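Local atomic coordinates of putative decarboxylase involved in desferrioxamine biosynthesis (Erwinia amylovora, PDB entry 5O5C), a protein that probably decarboxylates lysine with the help of pyridoxal 5'-phosphate, supplying the diamine for desferrioxamine siderophore biosynthesis. Residues V115-L120 with L392-P397; I144-I149 with V373-Q378; W151-I156 with A340-D345; C303-S308 with N402-I407. One frame throughout, in Å; residues are numbered along the deposited sequence.

Interaction 1. Residues V115-L120 with L392-P397; sequences VLPSLL and LRVSGP
Pro117 and Val394 carry most of this contact, with Ser395 third, and the evidence is the way Val394 and Ser395 both meet Pro117 at one ring carbon, CG. This atom, the far corner of the ring, lies 3.9 Å from Val394 CB and 3.4 Å from Ser395 OG, so the ring corner rests against two consecutive side chains. The backbones come nearest at the same place, with the CA atoms of Pro117 and Val394 6.7 Å apart. The valine is turned so that CG1 stands anti to its backbone N (chi1 172°), which brings that methyl to 4.0 Å from Pro117 CG. CG2, the other branch, is aimed toward the next turn of the opposite helix and meets Leu120 CD2 more loosely, at 4.3 Å. Ser395 has chi1 -61°, with OG opposite the carbonyl carbon, and this lays the hydroxyl against the CG and CD carbons of the proline.

Two helix ends meet here. Pro117 sits in the opening turn of helix 116-128, where Leu120 N bonds to Leu116 O at 2.9 Å, while Ser395 is the first residue after helix 385-394 to depart from helical backbone angles. The second subunit borders the same region: its Val44 packs on Leu120, its Asn83 lies against Val394, and its Glu89 forms a salt bridge with Arg393.

No hydrogen bond links the two segments. What joins them is mainly van der Waals packing of the proline ring against the valine side chain, with the serine hydroxyl lying against ring carbons.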
loop_
_atom_site.group_PDB
_atom_site.type_symbol
_atom_site.label_atom_id
_atom_site.label_comp_id
_atom_site.label_asym_id
_atom_site.label_seq_id
_atom_site.Cartn_x
_atom_site.Cartn_y
_atom_site.Cartn_z
ATOM N N VAL B 115 -7.526 -16.298 7.983
ATOM C CA VAL B 115 -8.060 -16.626 9.321
ATOM C C VAL B 115 -8.924 -15.522 9.935
ATOM O O VAL B 115 -8.691 -14.289 9.697
ATOM C CB VAL B 115 -6.930 -17.025 10.354
ATOM C CG1 VAL B 115 -6.129 -18.210 9.841
ATOM C CG2 VAL B 115 -5.985 -15.880 10.678
ATOM N N LEU B 116 -9.874 -15.988 10.755
ATOM C CA LEU B 116 -10.902 -15.167 11.427
ATOM C C LEU B 116 -10.387 -13.941 12.162
ATOM O O LEU B 116 -10.961 -12.848 11.974
ATOM C CB LEU B 116 -11.792 -16.007 12.333
ATOM C CG LEU B 116 -12.780 -16.946 11.607
ATOM C CD1 LEU B 116 -13.363 -17.957 12.598
ATOM C CD2 LEU B 116 -13.835 -16.183 10.798
ATOM N N PRO B 117 -9.289 -14.063 12.952
ATOM C CA PRO B 117 -8.792 -12.836 13.585
ATOM C C PRO B 117 -8.285 -11.746 12.652
ATOM O O PRO B 117 -8.146 -10.599 13.082
ATOM C CB PRO B 117 -7.678 -13.332 14.502
ATOM C CG PRO B 117 -7.966 -14.761 14.725
ATOM C CD PRO B 117 -8.542 -15.233 13.433
ATOM N N SER B 118 -8.036 -12.093 11.388
ATOM C CA SER B 118 -7.690 -11.121 10.377
ATOM C C SER B 118 -8.906 -10.300 9.961
ATOM O O SER B 118 -8.810 -9.045 9.819
ATOM C CB SER B 118 -7.124 -11.825 9.171
ATOM O OG SER B 118 -6.231 -11.023 8.473
ATOM N N LEU B 119 -10.039 -10.987 9.791
ATOM C CA LEU B 119 -11.306 -10.296 9.515
ATOM C C LEU B 119 -11.788 -9.494 10.729
ATOM O O LEU B 119 -12.342 -8.392 10.567
ATOM C CB LEU B 119 -12.433 -11.246 9.063
ATOM C CG LEU B 119 -12.297 -12.073 7.778
ATOM C CD1 LEU B 119 -11.362 -13.285 7.862
ATOM C CD2 LEU B 119 -13.695 -12.522 7.386
ATOM N N LEU B 120 -11.604 -10.054 11.920
ATOM C CA LEU B 120 -11.845 -9.333 13.175
ATOM C C LEU B 120 -11.141 -7.963 13.128
ATOM O O LEU B 120 -11.761 -6.944 13.367
ATOM C CB LEU B 120 -11.335 -10.127 14.391
ATOM C CG LEU B 120 -11.695 -9.645 15.791
ATOM C CD1 LEU B 120 -13.200 -9.766 16.009
ATOM C CD2 LEU B 120 -10.998 -10.427 16.866
ATOM N N LEU B 392 -2.287 -13.289 16.698
ATOM C CA LEU B 392 -1.475 -13.851 17.772
ATOM C C LEU B 392 -2.212 -13.861 19.120
ATOM O O LEU B 392 -2.199 -14.869 19.875
ATOM C CB LEU B 392 -0.184 -13.066 17.849
ATOM C CG LEU B 392 0.638 -13.209 16.569
ATOM C CD1 LEU B 392 1.551 -12.047 16.301
ATOM C CD2 LEU B 392 1.377 -14.513 16.613
ATOM N N ARG B 393 -2.929 -12.768 19.393
ATOM C CA ARG B 393 -3.670 -12.645 20.608
ATOM C C ARG B 393 -4.777 -13.726 20.714
ATOM O O ARG B 393 -4.879 -14.379 21.764
ATOM C CB ARG B 393 -4.231 -11.231 20.749
ATOM C CG ARG B 393 -4.945 -10.987 22.095
ATOM C CD ARG B 393 -4.021 -11.131 23.306
ATOM N NE ARG B 393 -2.743 -10.432 23.054
ATOM C CZ ARG B 393 -1.543 -10.823 23.481
ATOM N NH1 ARG B 393 -1.380 -11.909 24.242
ATOM N NH2 ARG B 393 -0.479 -10.110 23.126
ATOM N N VAL B 394 -5.530 -13.947 19.629
ATOM C CA VAL B 394 -6.693 -14.832 19.664
ATOM C C VAL B 394 -6.200 -16.253 19.444
ATOM O O VAL B 394 -6.402 -17.099 20.265
ATOM C CB VAL B 394 -7.750 -14.493 18.596
ATOM C CG1 VAL B 394 -8.854 -15.547 18.539
ATOM C CG2 VAL B 394 -8.368 -13.141 18.850
ATOM N N SER B 395 -5.582 -16.477 18.292
ATOM C CA SER B 395 -5.160 -17.770 17.857
ATOM C C SER B 395 -3.750 -17.887 18.366
ATOM O O SER B 395 -3.019 -16.900 18.375
ATOM C CB SER B 395 -5.136 -17.803 16.335
ATOM O OG SER B 395 -6.408 -17.556 15.755
ATOM N N GLY B 396 -3.292 -19.046 18.779
ATOM C CA GLY B 396 -1.802 -19.120 19.008
ATOM C C GLY B 396 -0.912 -18.624 17.827
ATOM O O GLY B 396 -1.355 -18.561 16.683
ATOM N N PRO B 397 0.342 -18.225 18.101
ATOM C CA PRO B 397 1.406 -18.401 17.126
ATOM C C PRO B 397 1.578 -19.897 16.719
ATOM O O PRO B 397 1.897 -20.187 15.555
ATOM C CB PRO B 397 2.661 -17.882 17.860
ATOM C CG PRO B 397 2.216 -17.556 19.233
ATOM C CD PRO B 397 0.761 -17.340 19.197
#

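Interaction 2. Residues I144-I149 with V373-Q378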
loop_
_atom_site.group_PDB
_atom_site.type_symbol
_atom_site.label_atom_id
_atom_site.label_comp_id
_atom_site.label_asym_id
_atom_site.label_seq_id
_atom_site.Cartn_x
_atom_site.Cartn_y
_atom_site.Cartn_z
ATOM N N ILE B 144 1.242 -0.909 19.022
ATOM C CA ILE B 144 0.900 -2.266 18.571
ATOM C C ILE B 144 1.775 -2.690 17.393
ATOM O O ILE B 144 2.415 -3.756 17.434
ATOM C CB ILE B 144 -0.588 -2.450 18.221
ATOM C CG1 ILE B 144 -1.434 -2.566 19.478
ATOM C CG2 ILE B 144 -0.811 -3.677 17.360
ATOM C CD1 ILE B 144 -2.898 -2.280 19.213
ATOM N N GLU B 145 1.880 -1.843 16.376
ATOM C CA GLU B 145 2.720 -2.222 15.235
ATOM C C GLU B 145 4.163 -2.579 15.713
ATOM O O GLU B 145 4.783 -3.553 15.224
ATOM C CB GLU B 145 2.754 -1.142 14.156
ATOM C CG GLU B 145 3.848 -1.399 13.104
ATOM C CD GLU B 145 3.676 -0.638 11.812
ATOM O OE1 GLU B 145 2.491 -0.267 11.533
ATOM O OE2 GLU B 145 4.729 -0.377 11.118
ATOM N N GLN B 146 4.692 -1.755 16.616
ATOM C CA GLN B 146 6.043 -1.953 17.094
ATOM C C GLN B 146 6.209 -3.305 17.763
ATOM O O GLN B 146 7.204 -3.969 17.535
ATOM C CB GLN B 146 6.495 -0.866 18.053
ATOM C CG GLN B 146 8.007 -0.912 18.258
ATOM C CD GLN B 146 8.814 -0.540 17.028
ATOM O OE1 GLN B 146 8.604 0.521 16.436
ATOM N NE2 GLN B 146 9.779 -1.393 16.656
ATOM N N LYS B 147 5.213 -3.678 18.554
ATOM C CA LYS B 147 5.069 -5.031 19.130
ATOM C C LYS B 147 5.094 -6.129 18.092
ATOM O O LYS B 147 5.891 -7.055 18.160
ATOM C CB LYS B 147 3.760 -5.128 19.955
ATOM C CG LYS B 147 3.859 -5.997 21.179
ATOM C CD LYS B 147 4.295 -5.198 22.396
ATOM C CE LYS B 147 4.694 -6.130 23.524
ATOM N NZ LYS B 147 5.221 -5.386 24.701
ATOM N N VAL B 148 4.235 -6.046 17.089
ATOM C CA VAL B 148 4.308 -7.049 16.038
ATOM C C VAL B 148 5.648 -7.144 15.333
ATOM O O VAL B 148 6.104 -8.234 15.038
ATOM C CB VAL B 148 3.194 -6.947 14.981
ATOM C CG1 VAL B 148 3.303 -8.109 14.027
ATOM C CG2 VAL B 148 1.838 -7.016 15.639
ATOM N N ILE B 149 6.220 -5.991 14.999
ATOM C CA ILE B 149 7.526 -5.891 14.430
ATOM C C ILE B 149 8.612 -6.537 15.282
ATOM O O ILE B 149 9.406 -7.350 14.769
ATOM C CB ILE B 149 7.871 -4.406 14.178
ATOM C CG1 ILE B 149 7.161 -3.975 12.921
ATOM C CG2 ILE B 149 9.359 -4.195 13.985
ATOM C CD1 ILE B 149 7.344 -2.533 12.646
ATOM N N VAL B 373 6.345 6.978 10.324
ATOM C CA VAL B 373 6.682 7.620 9.040
ATOM C C VAL B 373 8.203 7.819 8.872
ATOM O O VAL B 373 8.728 7.664 7.780
ATOM C CB VAL B 373 5.872 8.932 8.740
ATOM C CG1 VAL B 373 6.513 10.175 9.350
ATOM C CG2 VAL B 373 5.718 9.135 7.236
ATOM N N ASN B 374 8.938 8.026 9.966
ATOM C CA ASN B 374 10.383 8.216 9.826
ATOM C C ASN B 374 11.126 7.003 9.222
ATOM O O ASN B 374 12.193 7.181 8.660
ATOM C CB ASN B 374 10.996 8.693 11.147
ATOM C CG ASN B 374 10.363 10.004 11.636
ATOM O OD1 ASN B 374 9.771 10.041 12.713
ATOM N ND2 ASN B 374 10.420 11.052 10.823
ATOM N N LYS B 375 10.537 5.809 9.275
ATOM C CA LYS B 375 11.093 4.577 8.686
ATOM C C LYS B 375 10.420 4.079 7.375
ATOM O O LYS B 375 10.727 2.992 6.858
ATOM C CB LYS B 375 10.997 3.422 9.702
ATOM C CG LYS B 375 11.445 3.738 11.128
ATOM C CD LYS B 375 11.314 2.572 12.103
ATOM C CE LYS B 375 9.885 2.228 12.436
ATOM N NZ LYS B 375 9.732 1.233 13.514
ATOM N N SER B 376 9.525 4.866 6.831
ATOM C CA SER B 376 8.598 4.426 5.782
ATOM C C SER B 376 8.851 5.237 4.564
ATOM O O SER B 376 9.347 6.361 4.690
ATOM C CB SER B 376 7.164 4.637 6.270
ATOM O OG SER B 376 6.184 4.105 5.387
ATOM N N ILE B 377 8.548 4.661 3.390
ATOM C CA ILE B 377 8.466 5.363 2.136
ATOM C C ILE B 377 7.013 5.673 1.725
ATOM O O ILE B 377 6.768 6.201 0.624
ATOM C CB ILE B 377 9.266 4.684 0.952
ATOM C CG1 ILE B 377 8.847 3.266 0.725
ATOM C CG2 ILE B 377 10.779 4.804 1.137
ATOM C CD1 ILE B 377 8.797 2.896 -0.720
ATOM N N GLN B 378 6.058 5.360 2.598
ATOM C CA GLN B 378 4.689 5.851 2.485
ATOM C C GLN B 378 4.492 7.009 3.481
ATOM O O GLN B 378 5.287 7.198 4.426
ATOM C CB GLN B 378 3.707 4.722 2.850
ATOM C CG GLN B 378 3.758 3.465 1.965
ATOM C CD GLN B 378 2.941 2.289 2.506
ATOM O OE1 GLN B 378 3.419 1.489 3.281
ATOM N NE2 GLN B 378 1.733 2.167 2.058
#
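A single weak hydrogen bond joins two segments whose nearest CA atoms, those of Gln146 and Lys375, are 11.8 Å apart. Lys375 NZ donates to Gln146 OE1 at 3.2 Å, and no other atoms of the two segments come as near as this pair. Both side chains have to reach. Gln146 leaves helix 140-156 with CG anti to the backbone N (chi1 -166°), then bends at chi2, which swings the amide across toward the lysine. Lys375 extends through CG and CD before a bend at chi3 (-70°) carries CE and NZ to the amide, and the two chains meet at about a right angle.

Stronger partners lie just outside. Asp163 OD1 forms a salt bridge with Lys375 NZ and also accepts from Gln146 NE2, whose principal partner is Asp150; the backbone O of Gly164 takes a further bond from the lysine. Asp163 and Gly164 open strand 163-167, outermost within this chain in the large mixed sheet of this type I PLP fold, so helix 140-156 and the loop leading to helix 385-394 meet over the start of that strand.

The loop is shaped locally by two bonds. Ser376 N bonds to Val373 O at the end of the 3-10 segment, at 3.1 Å. Immediately afterwards Ser376 OG accepts from Gln378 N, also at 3.1 Å and with an N-H...O angle of 154°, which makes an ST turn.

Interaction 3. Residues W151-I156 with A340-D345; sequences WTLSRI and AFFVRD
Apolar contacts come first: three side chains of helix 151-156 gather round the ring of Phe342, which has the largest surface buried in the contact. Ile156 CD1 lies over one face, 4.1 Å from Phe342 CG and displaced toward the rim. Leu153 approaches obliquely, its CD2 3.3 Å from CD2 of the phenylalanine. Thr152 meets the far end of the ring, also obliquely, with CG2 3.4 Å from Phe342 CZ. Phe342 has chi1 -63°, and with its CB directed at the helix the ring is presented to all three.

Polar interactions point elsewhere. With Thr152 OG1 beside the backbone N (chi1 -57°), CG2 stands anti to that N and faces the ring, which leaves OG1 for Tyr328 OH and Val148 O. Backbone bonds join Phe342 to Val324 and its neighbour Phe341 to Ile165, as expected for a strand flanked by 323-327 and 163-167.

The axes of segments 151-156 and 340-343 cross at -59° with a closest approach of 10.1 Å, a spacing that the aromatic ring fills. At this contact the C-terminal end of helix 140-156 packs on the sheet through apolar contact alone; the side chain of Phe342, about 12 Å from the bound pyridoxal phosphate, does not touch the cofactor.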
loop_
_atom_site.group_PDB
_atom_site.type_symbol
_atom_site.label_atom_id
_atom_site.label_comp_id
_atom_site.label_asym_id
_atom_site.label_seq_id
_atom_site.Cartn_x
_atom_site.Cartn_y
_atom_site.Cartn_z
ATOM N N TRP B 151 8.220 -8.634 17.851
ATOM C CA TRP B 151 7.958 -10.083 17.869
ATOM C C TRP B 151 8.485 -10.796 16.609
ATOM O O TRP B 151 9.052 -11.895 16.688
ATOM C CB TRP B 151 6.464 -10.364 18.037
ATOM C CG TRP B 151 6.073 -11.835 17.937
ATOM C CD1 TRP B 151 6.064 -12.731 18.965
ATOM C CD2 TRP B 151 5.601 -12.557 16.771
ATOM N NE1 TRP B 151 5.659 -13.963 18.515
ATOM C CE2 TRP B 151 5.347 -13.891 17.183
ATOM C CE3 TRP B 151 5.404 -12.219 15.426
ATOM C CZ2 TRP B 151 4.901 -14.899 16.301
ATOM C CZ3 TRP B 151 4.951 -13.231 14.529
ATOM C CH2 TRP B 151 4.702 -14.558 14.991
ATOM N N THR B 152 8.275 -10.194 15.444
ATOM C CA THR B 152 8.810 -10.781 14.205
ATOM C C THR B 152 10.326 -10.820 14.246
ATOM O O THR B 152 10.963 -11.827 13.950
ATOM C CB THR B 152 8.292 -10.047 12.954
ATOM O OG1 THR B 152 6.873 -10.083 12.978
ATOM C CG2 THR B 152 8.733 -10.758 11.761
ATOM N N LEU B 153 10.921 -9.730 14.633
ATOM C CA LEU B 153 12.375 -9.675 14.673
ATOM C C LEU B 153 12.988 -10.730 15.645
ATOM O O LEU B 153 14.073 -11.282 15.385
ATOM C CB LEU B 153 12.837 -8.317 15.096
ATOM C CG LEU B 153 12.722 -7.186 14.087
ATOM C CD1 LEU B 153 12.859 -5.944 14.908
ATOM C CD2 LEU B 153 13.794 -7.233 13.007
ATOM N N SER B 154 12.285 -10.980 16.743
ATOM C CA SER B 154 12.629 -12.077 17.649
ATOM C C SER B 154 12.654 -13.440 16.986
ATOM O O SER B 154 13.475 -14.293 17.348
ATOM C CB SER B 154 11.670 -12.112 18.821
ATOM O OG SER B 154 12.089 -13.056 19.768
ATOM N N ARG B 155 11.784 -13.652 16.006
ATOM C CA ARG B 155 11.691 -14.939 15.344
ATOM C C ARG B 155 12.715 -15.057 14.258
ATOM O O ARG B 155 13.184 -16.166 13.988
ATOM C CB ARG B 155 10.315 -15.098 14.764
ATOM C CG ARG B 155 9.237 -15.060 15.826
ATOM C CD ARG B 155 8.960 -16.439 16.185
ATOM N NE ARG B 155 7.999 -16.626 17.241
ATOM C CZ ARG B 155 7.296 -17.742 17.377
ATOM N NH1 ARG B 155 7.412 -18.729 16.495
ATOM N NH2 ARG B 155 6.514 -17.893 18.419
ATOM N N ILE B 156 13.056 -13.932 13.616
ATOM C CA ILE B 156 14.115 -13.939 12.602
ATOM C C ILE B 156 15.473 -14.163 13.261
ATOM O O ILE B 156 16.358 -14.815 12.670
ATOM C CB ILE B 156 14.163 -12.624 11.820
ATOM C CG1 ILE B 156 12.991 -12.522 10.864
ATOM C CG2 ILE B 156 15.454 -12.448 11.025
ATOM C CD1 ILE B 156 12.672 -11.074 10.486
ATOM N N ALA B 340 5.753 -6.603 5.727
ATOM C CA ALA B 340 6.716 -5.798 6.446
ATOM C C ALA B 340 8.135 -6.020 5.993
ATOM O O ALA B 340 8.471 -7.083 5.409
ATOM C CB ALA B 340 6.603 -6.070 7.946
ATOM N N PHE B 341 8.939 -4.981 6.258
ATOM C CA PHE B 341 10.366 -4.889 5.893
ATOM C C PHE B 341 11.221 -4.729 7.153
ATOM O O PHE B 341 10.915 -3.908 7.998
ATOM C CB PHE B 341 10.558 -3.683 4.999
ATOM C CG PHE B 341 11.967 -3.418 4.669
ATOM C CD1 PHE B 341 12.650 -4.281 3.867
ATOM C CD2 PHE B 341 12.642 -2.346 5.235
ATOM C CE1 PHE B 341 13.976 -4.101 3.591
ATOM C CE2 PHE B 341 13.975 -2.127 4.930
ATOM C CZ PHE B 341 14.649 -3.029 4.129
ATOM N N PHE B 342 12.304 -5.491 7.262
ATOM C CA PHE B 342 13.135 -5.510 8.438
ATOM C C PHE B 342 14.573 -5.189 8.113
ATOM O O PHE B 342 15.068 -5.678 7.123
ATOM C CB PHE B 342 13.066 -6.856 9.107
ATOM C CG PHE B 342 11.712 -7.174 9.599
ATOM C CD1 PHE B 342 10.782 -7.718 8.751
ATOM C CD2 PHE B 342 11.336 -6.831 10.883
ATOM C CE1 PHE B 342 9.524 -7.954 9.168
ATOM C CE2 PHE B 342 10.050 -7.041 11.297
ATOM C CZ PHE B 342 9.139 -7.599 10.444
ATOM N N VAL B 343 15.224 -4.412 8.990
ATOM C CA VAL B 343 16.665 -4.118 8.901
ATOM C C VAL B 343 17.496 -4.609 10.127
ATOM O O VAL B 343 17.016 -4.635 11.237
ATOM C CB VAL B 343 16.921 -2.640 8.703
ATOM C CG1 VAL B 343 16.492 -2.217 7.301
ATOM C CG2 VAL B 343 16.263 -1.779 9.774
ATOM N N ARG B 344 18.743 -4.979 9.897
ATOM C CA ARG B 344 19.624 -5.415 10.964
ATOM C C ARG B 344 19.966 -4.204 11.872
ATOM O O ARG B 344 19.982 -4.332 13.065
ATOM C CB ARG B 344 20.889 -5.995 10.352
ATOM C CG ARG B 344 21.844 -6.589 11.332
ATOM C CD ARG B 344 23.043 -7.271 10.672
ATOM N NE ARG B 344 23.586 -8.112 11.707
ATOM C CZ ARG B 344 23.583 -9.433 11.748
ATOM N NH1 ARG B 344 23.055 -10.136 10.777
ATOM N NH2 ARG B 344 24.078 -10.067 12.790
ATOM N N ASP B 345 20.179 -3.048 11.249
ATOM C CA ASP B 345 20.609 -1.814 11.872
ATOM C C ASP B 345 19.705 -0.645 11.500
ATOM O O ASP B 345 19.752 -0.131 10.385
ATOM C CB ASP B 345 22.042 -1.501 11.457
ATOM C CG ASP B 345 22.584 -0.212 12.132
ATOM O OD1 ASP B 345 22.092 0.157 13.228
ATOM O OD2 ASP B 345 23.464 0.439 11.523
#

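Interaction 4. Residues C303-S308 with N402-I407; sequences CGLLVS and NAFDDI
The 3-10 turn 303-307, which follows strand 294-299 of the large sheet, meets helix 397-420 where Gly304 faces Phe404. The glycine CA stands 3.8 Å from the centroid of the Phe404 ring and only 11° off its normal, a CH-pi contact over the centre of the face. With no side chain on Gly304, the ring can come this close to the backbone. Phe404 reaches it with CG anti to the backbone N (chi1 -152°). Leu305 takes a different part of the same ring: its CD2 lies at the edge, near the ring plane, 4.1 Å from Phe404 CE2.

One polar link flanks this packing. Ser308 OG donates to Asp405 OD1, modelled at 2.4 Å, very short, so the exact length is doubtful; the same hydroxyl is also bonded to His311 N. Ser331 touches Phe404 too, and the side chain of Lys330, the predicted site of cofactor attachment but not covalently attached in this structure, is about 7 Å from that of Phe404.

The chemistry is chiefly that of an aromatic face laid on the backbone at Gly304, which gives close packing between turn and helix; the hydroxyl-carboxylate pair beside it may add a polar tie.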
loop_
_atom_site.group_PDB
_atom_site.type_symbol
_atom_site.label_atom_id
_atom_site.label_comp_id
_atom_site.label_asym_id
_atom_site.label_seq_id
_atom_site.Cartn_x
_atom_site.Cartn_y
_atom_site.Cartn_z
ATOM N N CYS B 303 8.801 -16.834 4.983
ATOM C CA CYS B 303 8.592 -16.378 6.365
ATOM C C CYS B 303 7.615 -17.261 7.180
ATOM O O CYS B 303 7.713 -17.319 8.430
ATOM C CB CYS B 303 8.087 -14.906 6.380
ATOM S SG CYS B 303 6.579 -14.799 5.414
ATOM N N GLY B 304 6.759 -18.025 6.504
ATOM C CA GLY B 304 5.904 -18.998 7.204
ATOM C C GLY B 304 6.673 -19.943 8.139
ATOM O O GLY B 304 6.163 -20.380 9.122
ATOM N N LEU B 305 7.935 -20.209 7.826
ATOM C CA LEU B 305 8.748 -21.124 8.620
ATOM C C LEU B 305 9.183 -20.531 9.963
ATOM O O LEU B 305 9.620 -21.286 10.850
ATOM C CB LEU B 305 9.953 -21.586 7.811
ATOM C CG LEU B 305 9.698 -22.368 6.539
ATOM C CD1 LEU B 305 11.001 -22.583 5.786
ATOM C CD2 LEU B 305 9.017 -23.685 6.862
ATOM N N LEU B 306 9.030 -19.203 10.131
ATOM C CA LEU B 306 9.324 -18.534 11.393
ATOM C C LEU B 306 8.417 -18.962 12.511
ATOM O O LEU B 306 8.747 -18.746 13.694
ATOM C CB LEU B 306 9.240 -17.002 11.258
ATOM C CG LEU B 306 10.210 -16.321 10.321
ATOM C CD1 LEU B 306 9.881 -14.841 10.289
ATOM C CD2 LEU B 306 11.658 -16.549 10.733
ATOM N N VAL B 307 7.273 -19.551 12.159
ATOM C CA VAL B 307 6.319 -20.112 13.143
ATOM C C VAL B 307 6.226 -21.647 13.197
ATOM O O VAL B 307 5.386 -22.163 13.925
ATOM C CB VAL B 307 4.894 -19.531 12.985
ATOM C CG1 VAL B 307 4.863 -18.085 13.433
ATOM C CG2 VAL B 307 4.345 -19.660 11.583
ATOM N N SER B 308 7.104 -22.367 12.502
ATOM C CA SER B 308 7.054 -23.836 12.486
ATOM C C SER B 308 7.955 -24.409 13.581
ATOM O O SER B 308 9.157 -24.088 13.647
ATOM C CB SER B 308 7.459 -24.374 11.116
ATOM O OG SER B 308 7.405 -25.791 11.059
ATOM N N ASN B 402 1.062 -24.806 13.046
ATOM C CA ASN B 402 0.338 -26.068 12.839
ATOM C C ASN B 402 -0.225 -26.124 11.445
ATOM O O ASN B 402 -0.096 -27.135 10.774
ATOM C CB ASN B 402 -0.815 -26.290 13.840
ATOM C CG ASN B 402 -0.341 -26.614 15.248
ATOM O OD1 ASN B 402 0.762 -27.119 15.443
ATOM N ND2 ASN B 402 -1.165 -26.278 16.245
ATOM N N ALA B 403 -0.880 -25.038 11.048
ATOM C CA ALA B 403 -1.364 -24.864 9.685
ATOM C C ALA B 403 -0.247 -24.976 8.671
ATOM O O ALA B 403 -0.361 -25.742 7.735
ATOM C CB ALA B 403 -2.036 -23.522 9.534
ATOM N N PHE B 404 0.834 -24.232 8.877
ATOM C CA PHE B 404 1.882 -24.162 7.859
ATOM C C PHE B 404 2.547 -25.546 7.699
ATOM O O PHE B 404 2.730 -26.029 6.568
ATOM C CB PHE B 404 2.933 -23.118 8.176
ATOM C CG PHE B 404 3.575 -22.563 6.968
ATOM C CD1 PHE B 404 2.884 -21.648 6.180
ATOM C CD2 PHE B 404 4.847 -22.933 6.592
ATOM C CE1 PHE B 404 3.430 -21.137 5.038
ATOM C CE2 PHE B 404 5.416 -22.420 5.433
ATOM C CZ PHE B 404 4.711 -21.508 4.667
ATOM N N ASP B 405 2.848 -26.178 8.831
ATOM C CA ASP B 405 3.265 -27.596 8.833
ATOM C C ASP B 405 2.380 -28.550 8.107
ATOM O O ASP B 405 2.878 -29.332 7.292
ATOM C CB ASP B 405 3.442 -28.107 10.240
ATOM C CG ASP B 405 4.620 -27.454 10.925
ATOM O OD1 ASP B 405 5.458 -26.866 10.210
ATOM O OD2 ASP B 405 4.666 -27.538 12.155
ATOM N N ASP B 406 1.095 -28.531 8.379
ATOM C CA ASP B 406 0.155 -29.323 7.571
ATOM C C ASP B 406 0.225 -29.091 6.070
ATOM O O ASP B 406 0.222 -30.065 5.297
ATOM C CB ASP B 406 -1.276 -29.222 8.100
ATOM C CG ASP B 406 -1.418 -29.884 9.422
ATOM O OD1 ASP B 406 -0.432 -30.443 9.875
ATOM O OD2 ASP B 406 -2.464 -29.851 10.049
ATOM N N ILE B 407 0.360 -27.833 5.657
ATOM C CA ILE B 407 0.544 -27.530 4.216
ATOM C C ILE B 407 1.901 -28.074 3.686
ATOM O O ILE B 407 1.937 -28.678 2.616
ATOM C CB ILE B 407 0.191 -26.063 3.811
ATOM C CG1 ILE B 407 0.789 -25.026 4.718
ATOM C CG2 ILE B 407 -1.337 -25.818 3.852
ATOM C CD1 ILE B 407 0.880 -23.629 4.145
#

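How the interactions relate
From the N terminus, 115-120, 144-149 and 151-156 come in turn, each waiting for a partner far along the chain. Interaction 4 opens next, at 303-308. The loops then close in reverse order: 340-345 completes interaction 3, 373-378 interaction 2 and 392-397 interaction 1, so 3 is nested in 2 and 2 in 1. Interaction 4 closes last, at 402-407, and crosses all three. Helix 140-156 is shared by interactions 2 and 3, tying the sheet to the loop before helix 385-394. Trp151 also packs on Leu392 of interaction 1 and Val307 of interaction 4, while Arg155 probably bonds to Leu306 O, joining the helix to the 303-307 turn.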